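Local coordinates for T9SS C-terminal target domain-containing protein (Bacteroides cellulosilyticus, PDB 5JVK) that probably hydrolyses O-glycosidic bonds in carbohydrates, as a family 39 glycoside hydrolase of a gut symbiont, at residues P95-D99 / E100-L104; K238-Y241 / P242-K246. One frame throughout, in Å; residues are numbered along the deposited sequence.

Contact 1. Residues P95-D99 / E100-L104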
ATOM      1  N   PRO A  95      11.005   7.789  -9.848  1.00 28.59           N
ATOM      2  CA  PRO A  95      10.512   8.958 -10.580  1.00 29.33           C
ATOM      3  C   PRO A  95       9.821   9.954  -9.657  1.00 30.35           C
ATOM      4  O   PRO A  95       9.192   9.552  -8.682  1.00 30.01           O
ATOM      5  CB  PRO A  95       9.510   8.361 -11.575  1.00 29.05           C
ATOM      6  CG  PRO A  95       9.076   7.084 -10.955  1.00 28.92           C
ATOM      7  CD  PRO A  95      10.283   6.563 -10.237  1.00 28.71           C
ATOM      8  N   GLU A  96       9.957  11.239  -9.965  1.00 32.50           N
ATOM      9  CA  GLU A  96       9.321  12.300  -9.190  1.00 33.84           C
ATOM     10  C   GLU A  96       7.868  12.433  -9.642  1.00 33.84           C
ATOM     11  O   GLU A  96       7.601  12.528 -10.843  1.00 32.93           O
ATOM     12  CB  GLU A  96      10.068  13.619  -9.391  1.00 35.10           C
ATOM     13  CG  GLU A  96       9.758  14.683  -8.353  1.00 36.47           C
ATOM     14  CD  GLU A  96      10.574  15.950  -8.556  1.00 38.06           C
ATOM     15  OE1 GLU A  96      11.820  15.857  -8.675  1.00 38.82           O
ATOM     16  OE2 GLU A  96       9.968  17.044  -8.591  1.00 38.91           O
ATOM     17  N   ILE A  97       6.943  12.425  -8.682  1.00 34.21           N
ATOM     18  CA  ILE A  97       5.505  12.514  -8.964  1.00 34.80           C
ATOM     19  C   ILE A  97       4.983  13.876  -8.497  1.00 35.26           C
ATOM     20  O   ILE A  97       5.262  14.301  -7.375  1.00 34.98           O
ATOM     21  CB  ILE A  97       4.702  11.382  -8.271  1.00 34.23           C
ATOM     22  CG1 ILE A  97       5.369  10.018  -8.496  1.00 33.80           C
ATOM     23  CG2 ILE A  97       3.269  11.340  -8.803  1.00 34.03           C
ATOM     24  CD1 ILE A  97       4.777   8.895  -7.675  1.00 33.79           C
ATOM     25  N   ILE A  98       4.230  14.547  -9.367  1.00 36.38           N
ATOM     26  CA  ILE A  98       3.599  15.828  -9.037  1.00 37.65           C
ATOM     27  C   ILE A  98       2.486  15.566  -8.018  1.00 38.50           C
ATOM     28  O   ILE A  98       1.763  14.576  -8.133  1.00 38.34           O
ATOM     29  CB  ILE A  98       3.054  16.537 -10.306  1.00 38.48           C
ATOM     30  CG1 ILE A  98       4.216  16.944 -11.230  1.00 38.64           C
ATOM     31  CG2 ILE A  98       2.225  17.768  -9.944  1.00 38.83           C
ATOM     32  CD1 ILE A  98       3.823  17.143 -12.680  1.00 38.75           C
ATOM     33  N   ASP A  99       2.359  16.463  -7.039  1.00 39.87           N
ATOM     34  CA  ASP A  99       1.481  16.273  -5.868  1.00 41.60           C
ATOM     35  C   ASP A  99       0.031  15.920  -6.250  1.00 41.99           C
ATOM     36  O   ASP A  99      -0.513  14.917  -5.779  1.00 41.00           O
ATOM     37  CB  ASP A  99       1.512  17.529  -4.972  1.00 42.92           C
ATOM     38  CG  ASP A  99       1.277  17.217  -3.500  1.00 44.63           C
ATOM     39  OD1 ASP A  99       0.204  16.678  -3.161  1.00 45.02           O
ATOM     40  OD2 ASP A  99       2.163  17.535  -2.673  1.00 46.95           O
ATOM     41  N   GLU A 100      -0.567  16.734  -7.120  1.00 42.56           N
ATOM     42  CA  GLU A 100      -1.954  16.527  -7.586  1.00 42.90           C
ATOM     43  C   GLU A 100      -2.158  15.291  -8.477  1.00 40.99           C
ATOM     44  O   GLU A 100      -3.293  14.844  -8.649  1.00 40.95           O
ATOM     45  CB  GLU A 100      -2.486  17.781  -8.315  1.00 44.98           C
ATOM     46  CG  GLU A 100      -1.857  18.067  -9.681  1.00 46.61           C
ATOM     47  CD  GLU A 100      -2.293  19.398 -10.273  1.00 48.55           C
ATOM     48  OE1 GLU A 100      -3.514  19.670 -10.306  1.00 50.20           O
ATOM     49  OE2 GLU A 100      -1.414  20.169 -10.721  1.00 49.17           O
ATOM     50  N   GLU A 101      -1.075  14.769  -9.057  1.00 38.57           N
ATOM     51  CA  GLU A 101      -1.131  13.590  -9.931  1.00 36.75           C
ATOM     52  C   GLU A 101      -0.916  12.238  -9.222  1.00 34.28           C
ATOM     53  O   GLU A 101      -0.851  11.207  -9.887  1.00 33.81           O
ATOM     54  CB  GLU A 101      -0.118  13.750 -11.073  1.00 37.67           C
ATOM     55  CG  GLU A 101      -0.398  14.946 -11.973  1.00 38.73           C
ATOM     56  CD  GLU A 101       0.464  14.968 -13.226  1.00 39.46           C
ATOM     57  OE1 GLU A 101       1.585  14.411 -13.204  1.00 39.84           O
ATOM     58  OE2 GLU A 101       0.018  15.552 -14.234  1.00 39.90           O
ATOM     59  N   ARG A 102      -0.815  12.227  -7.892  1.00 32.06           N
ATOM     60  CA  ARG A 102      -0.680  10.968  -7.153  1.00 31.05           C
ATOM     61  C   ARG A 102      -1.990  10.171  -7.144  1.00 29.83           C
ATOM     62  O   ARG A 102      -3.065  10.766  -7.064  1.00 29.14           O
ATOM     63  CB  ARG A 102      -0.263  11.221  -5.714  1.00 31.56           C
ATOM     64  CG  ARG A 102       1.163  11.693  -5.552  1.00 32.56           C
ATOM     65  CD  ARG A 102       1.480  11.859  -4.077  1.00 33.36           C
ATOM     66  NE  ARG A 102       0.707  12.952  -3.496  1.00 33.71           N
ATOM     67  CZ  ARG A 102       0.544  13.175  -2.192  1.00 34.66           C
ATOM     68  NH1 ARG A 102       1.094  12.381  -1.270  1.00 34.60           N
ATOM     69  NH2 ARG A 102      -0.192  14.213  -1.804  1.00 35.25           N
ATOM     70  N   PRO A 103      -1.904   8.824  -7.218  1.00 28.54           N
ATOM     71  CA  PRO A 103      -3.109   7.995  -7.108  1.00 27.77           C
ATOM     72  C   PRO A 103      -3.867   8.177  -5.794  1.00 27.08           C
ATOM     73  O   PRO A 103      -3.324   7.930  -4.718  1.00 26.44           O
ATOM     74  CB  PRO A 103      -2.564   6.569  -7.224  1.00 28.02           C
ATOM     75  CG  PRO A 103      -1.341   6.716  -8.048  1.00 28.27           C
ATOM     76  CD  PRO A 103      -0.733   8.018  -7.617  1.00 28.36           C
ATOM     77  N   LEU A 104      -5.122   8.604  -5.911  1.00 26.41           N
ATOM     78  CA  LEU A 104      -6.013   8.828  -4.774  1.00 25.96           C
ATOM     79  C   LEU A 104      -6.538   7.530  -4.154  1.00 25.71           C
ATOM     80  O   LEU A 104      -7.098   7.566  -3.056  1.00 25.63           O
ATOM     81  CB  LEU A 104      -7.195   9.712  -5.192  1.00 25.81           C
ATOM     82  CG  LEU A 104      -6.842  11.120  -5.695  1.00 25.85           C
ATOM     83  CD1 LEU A 104      -8.059  11.800  -6.307  1.00 25.79           C
ATOM     84  CD2 LEU A 104      -6.263  11.978  -4.577  1.00 25.82           C
TER
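Arg-102 reaches back over a short 3-10 turn to Asp-99, and its side chain meets it twice, once at the backbone and once at the carboxylate. Arg-102 NE donates to the carbonyl O of Asp-99 at 3.2 Å with a nearly straight N-H...O angle of 172°; that oxygen lies at the edge of the guanidinium, in its plane, and the donor sits on a lone pair of the carbonyl. Arg-102 NH2 forms a salt bridge of 2.8 Å to OD1 of Asp-99, but the hydrogen bond within it is weak, bent to 125° at the hydrogen; the carboxylate and guanidinium planes stand 80° apart. A bend at chi3 brings the guanidinium back alongside the Asp-99 side chain. The same carbonyl also receives a weak bond from the backbone N of Arg-102.

One residue earlier, Glu-101 N closes the turn on Ile-98 O at 3.0 Å, approaching from above the carbonyl plane. The Ile-98 and Glu-101 side chains run side by side, Ile-98 CD1 lying 3.6 Å from Glu-101 OE1, while CG2 of Ile-97 packs crosswise on CG of Arg-102 at 3.9 Å. Farther out, the carbonyls of Gly-166 and, weakly, Glu-165 accept from the guanidinium, and Ile-97 touches helix 403-415. Arg-102 thus ties the linker between strands 83-94 and 106-109 to the barrel's 165-166 loop, its buried charge probably eased by Asp-99 and these carbonyls.

Contact 2. Residues K238-Y241 / P242-K246; sequences KVVY and PTVKK
Both segments belong to helix 229-247, the helix of a beta-alpha-beta crossover between barrel strands 217-220 and 252-255, and Pro-242 kinks it where they join. Its ring nitrogen has no hydrogen to give to the preceding turn, and Pro-242 CD lies 3.1 Å from Lys-238 O. Past the proline, Thr-243 N reaches Val-239 O only weakly at 3.4 Å, whereas regular i to i+4 bonding returns with Val-244 N to Val-240 O and Lys-245 N to Tyr-241 O. The Thr-243 hydroxyl also donates to Val-239 O; OG1 can turn back to it because it lies beside its own backbone N (chi1 -49°).

On the side facing helix 194-211, Val-240 CG1 and Val-244 CG2 meet at 3.8 Å in parallel side chains; Leu-204 packs on Val-240 and Val-208 on Val-244. Elsewhere on the helix, Lys-245 lays its CG over the Tyr-241 ring, and bends at chi2 and chi3 carry CE on toward the tyrosine OH. Asp-283 joins the two polar ends, accepting from the tyrosine OH through OD1 and pairing with Lys-245 NZ through OD2; NZ also donates to the carbonyls of Pro-249 and Ile-251. In the CH-pi contact itself, Lys-245 CG stands 3.8 Å from the centroid of the Tyr-241 ring, 15° off its normal.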
ATOM      1  N   LYS A 238     -25.148  -0.543  15.368  1.00 43.20           N
ATOM      2  CA  LYS A 238     -26.403   0.227  15.496  1.00 42.02           C
ATOM      3  C   LYS A 238     -26.349   1.343  16.547  1.00 41.41           C
ATOM      4  O   LYS A 238     -27.097   2.315  16.446  1.00 41.56           O
ATOM      5  CB  LYS A 238     -27.594  -0.701  15.785  1.00 41.48           C
ATOM      6  CG  LYS A 238     -28.126  -1.410  14.551  1.00 41.26           C
ATOM      7  CD  LYS A 238     -29.212  -2.420  14.888  1.00 40.75           C
ATOM      8  CE  LYS A 238     -29.920  -2.896  13.628  1.00 40.36           C
ATOM      9  NZ  LYS A 238     -30.793  -4.077  13.864  1.00 40.25           N
ATOM     10  N   VAL A 239     -25.482   1.189  17.549  1.00 40.88           N
ATOM     11  CA  VAL A 239     -25.231   2.229  18.552  1.00 40.75           C
ATOM     12  C   VAL A 239     -24.147   3.198  18.060  1.00 40.66           C
ATOM     13  O   VAL A 239     -24.322   4.412  18.153  1.00 41.10           O
ATOM     14  CB  VAL A 239     -24.823   1.620  19.921  1.00 40.70           C
ATOM     15  CG1 VAL A 239     -24.565   2.712  20.957  1.00 40.69           C
ATOM     16  CG2 VAL A 239     -25.893   0.654  20.417  1.00 40.43           C
ATOM     17  N   VAL A 240     -23.044   2.658  17.535  1.00 40.34           N
ATOM     18  CA  VAL A 240     -21.886   3.468  17.108  1.00 39.93           C
ATOM     19  C   VAL A 240     -22.197   4.421  15.945  1.00 39.38           C
ATOM     20  O   VAL A 240     -21.776   5.577  15.974  1.00 39.63           O
ATOM     21  CB  VAL A 240     -20.660   2.575  16.756  1.00 39.74           C
ATOM     22  CG1 VAL A 240     -19.543   3.373  16.083  1.00 39.91           C
ATOM     23  CG2 VAL A 240     -20.122   1.904  18.011  1.00 39.57           C
ATOM     24  N   TYR A 241     -22.921   3.940  14.936  1.00 38.57           N
ATOM     25  CA  TYR A 241     -23.161   4.729  13.721  1.00 38.34           C
ATOM     26  C   TYR A 241     -23.902   6.054  13.971  1.00 39.51           C
ATOM     27  O   TYR A 241     -23.402   7.102  13.568  1.00 40.26           O
ATOM     28  CB  TYR A 241     -23.857   3.894  12.637  1.00 37.22           C
ATOM     29  CG  TYR A 241     -24.048   4.625  11.325  1.00 36.47           C
ATOM     30  CD1 TYR A 241     -22.995   4.756  10.413  1.00 35.89           C
ATOM     31  CD2 TYR A 241     -25.281   5.186  10.989  1.00 35.81           C
ATOM     32  CE1 TYR A 241     -23.167   5.423   9.206  1.00 34.90           C
ATOM     33  CE2 TYR A 241     -25.462   5.857   9.786  1.00 35.41           C
ATOM     34  CZ  TYR A 241     -24.403   5.972   8.897  1.00 35.02           C
ATOM     35  OH  TYR A 241     -24.587   6.635   7.710  1.00 34.55           O
ATOM     36  N   PRO A 242     -25.076   6.020  14.641  1.00 41.25           N
ATOM     37  CA  PRO A 242     -25.746   7.299  14.935  1.00 41.97           C
ATOM     38  C   PRO A 242     -24.981   8.193  15.924  1.00 41.73           C
ATOM     39  O   PRO A 242     -24.971   9.410  15.746  1.00 41.65           O
ATOM     40  CB  PRO A 242     -27.101   6.869  15.517  1.00 41.88           C
ATOM     41  CG  PRO A 242     -26.879   5.487  16.022  1.00 41.89           C
ATOM     42  CD  PRO A 242     -25.892   4.872  15.080  1.00 41.55           C
ATOM     43  N   THR A 243     -24.353   7.594  16.937  1.00 42.09           N
ATOM     44  CA  THR A 243     -23.532   8.331  17.913  1.00 42.90           C
ATOM     45  C   THR A 243     -22.392   9.112  17.252  1.00 44.13           C
ATOM     46  O   THR A 243     -22.135  10.264  17.609  1.00 45.01           O
ATOM     47  CB  THR A 243     -22.908   7.387  18.968  1.00 42.38           C
ATOM     48  OG1 THR A 243     -23.912   6.521  19.503  1.00 42.58           O
ATOM     49  CG2 THR A 243     -22.278   8.174  20.112  1.00 42.34           C
ATOM     50  N   VAL A 244     -21.718   8.476  16.297  1.00 45.32           N
ATOM     51  CA  VAL A 244     -20.564   9.071  15.622  1.00 45.79           C
ATOM     52  C   VAL A 244     -20.978  10.061  14.522  1.00 45.77           C
ATOM     53  O   VAL A 244     -20.388  11.135  14.410  1.00 46.06           O
ATOM     54  CB  VAL A 244     -19.630   7.976  15.052  1.00 46.34           C
ATOM     55  CG1 VAL A 244     -18.528   8.587  14.203  1.00 47.26           C
ATOM     56  CG2 VAL A 244     -19.015   7.155  16.179  1.00 46.43           C
ATOM     57  N   LYS A 245     -21.969   9.697  13.710  1.00 46.09           N
ATOM     58  CA  LYS A 245     -22.412  10.548  12.592  1.00 47.07           C
ATOM     59  C   LYS A 245     -23.086  11.856  13.031  1.00 48.80           C
ATOM     60  O   LYS A 245     -23.054  12.843  12.296  1.00 48.81           O
ATOM     61  CB  LYS A 245     -23.346   9.776  11.652  1.00 46.77           C
ATOM     62  CG  LYS A 245     -22.671   8.638  10.896  1.00 46.62           C
ATOM     63  CD  LYS A 245     -21.804   9.122   9.740  1.00 46.56           C
ATOM     64  CE  LYS A 245     -22.632   9.484   8.518  1.00 46.87           C
ATOM     65  NZ  LYS A 245     -21.777   9.828   7.350  1.00 47.23           N
ATOM     66  N   LYS A 246     -23.698  11.855  14.214  1.00 51.19           N
ATOM     67  CA  LYS A 246     -24.260  13.076  14.806  1.00 52.97           C
ATOM     68  C   LYS A 246     -23.155  14.089  15.117  1.00 51.91           C
ATOM     69  O   LYS A 246     -23.339  15.292  14.926  1.00 52.84           O
ATOM     70  CB  LYS A 246     -25.043  12.739  16.082  1.00 55.65           C
ATOM     71  CG  LYS A 246     -25.996  13.826  16.555  1.00 57.93           C
ATOM     72  CD  LYS A 246     -26.994  13.274  17.568  1.00 59.65           C
ATOM     73  CE  LYS A 246     -28.126  14.250  17.858  1.00 60.82           C
ATOM     74  NZ  LYS A 246     -27.679  15.405  18.686  1.00 61.54           N
TER

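In the fold
Contact 1 comes first along the chain, in the loop after strand 83-94, the last strand of the N-terminal five-stranded sheet, and before strand 106-109, which opens the eight-stranded parallel barrel. Contact 2 follows within that barrel, on helix 229-247 between its fourth and fifth strands. The centres of contacts 1 and 2 are about 35 Å apart, and the nearest atoms of contacts 1 and 2 about 18 Å, so they do not touch. Lying between strands 83-94 and 106-109, contact 1 marks the passage between domains, while contact 2 belongs to the outer helical layer. The barrel relates them: contact 1 leads into its first strand and contact 2 lies on one of its helices, consistent with the architecture of family 39 glycoside hydrolases.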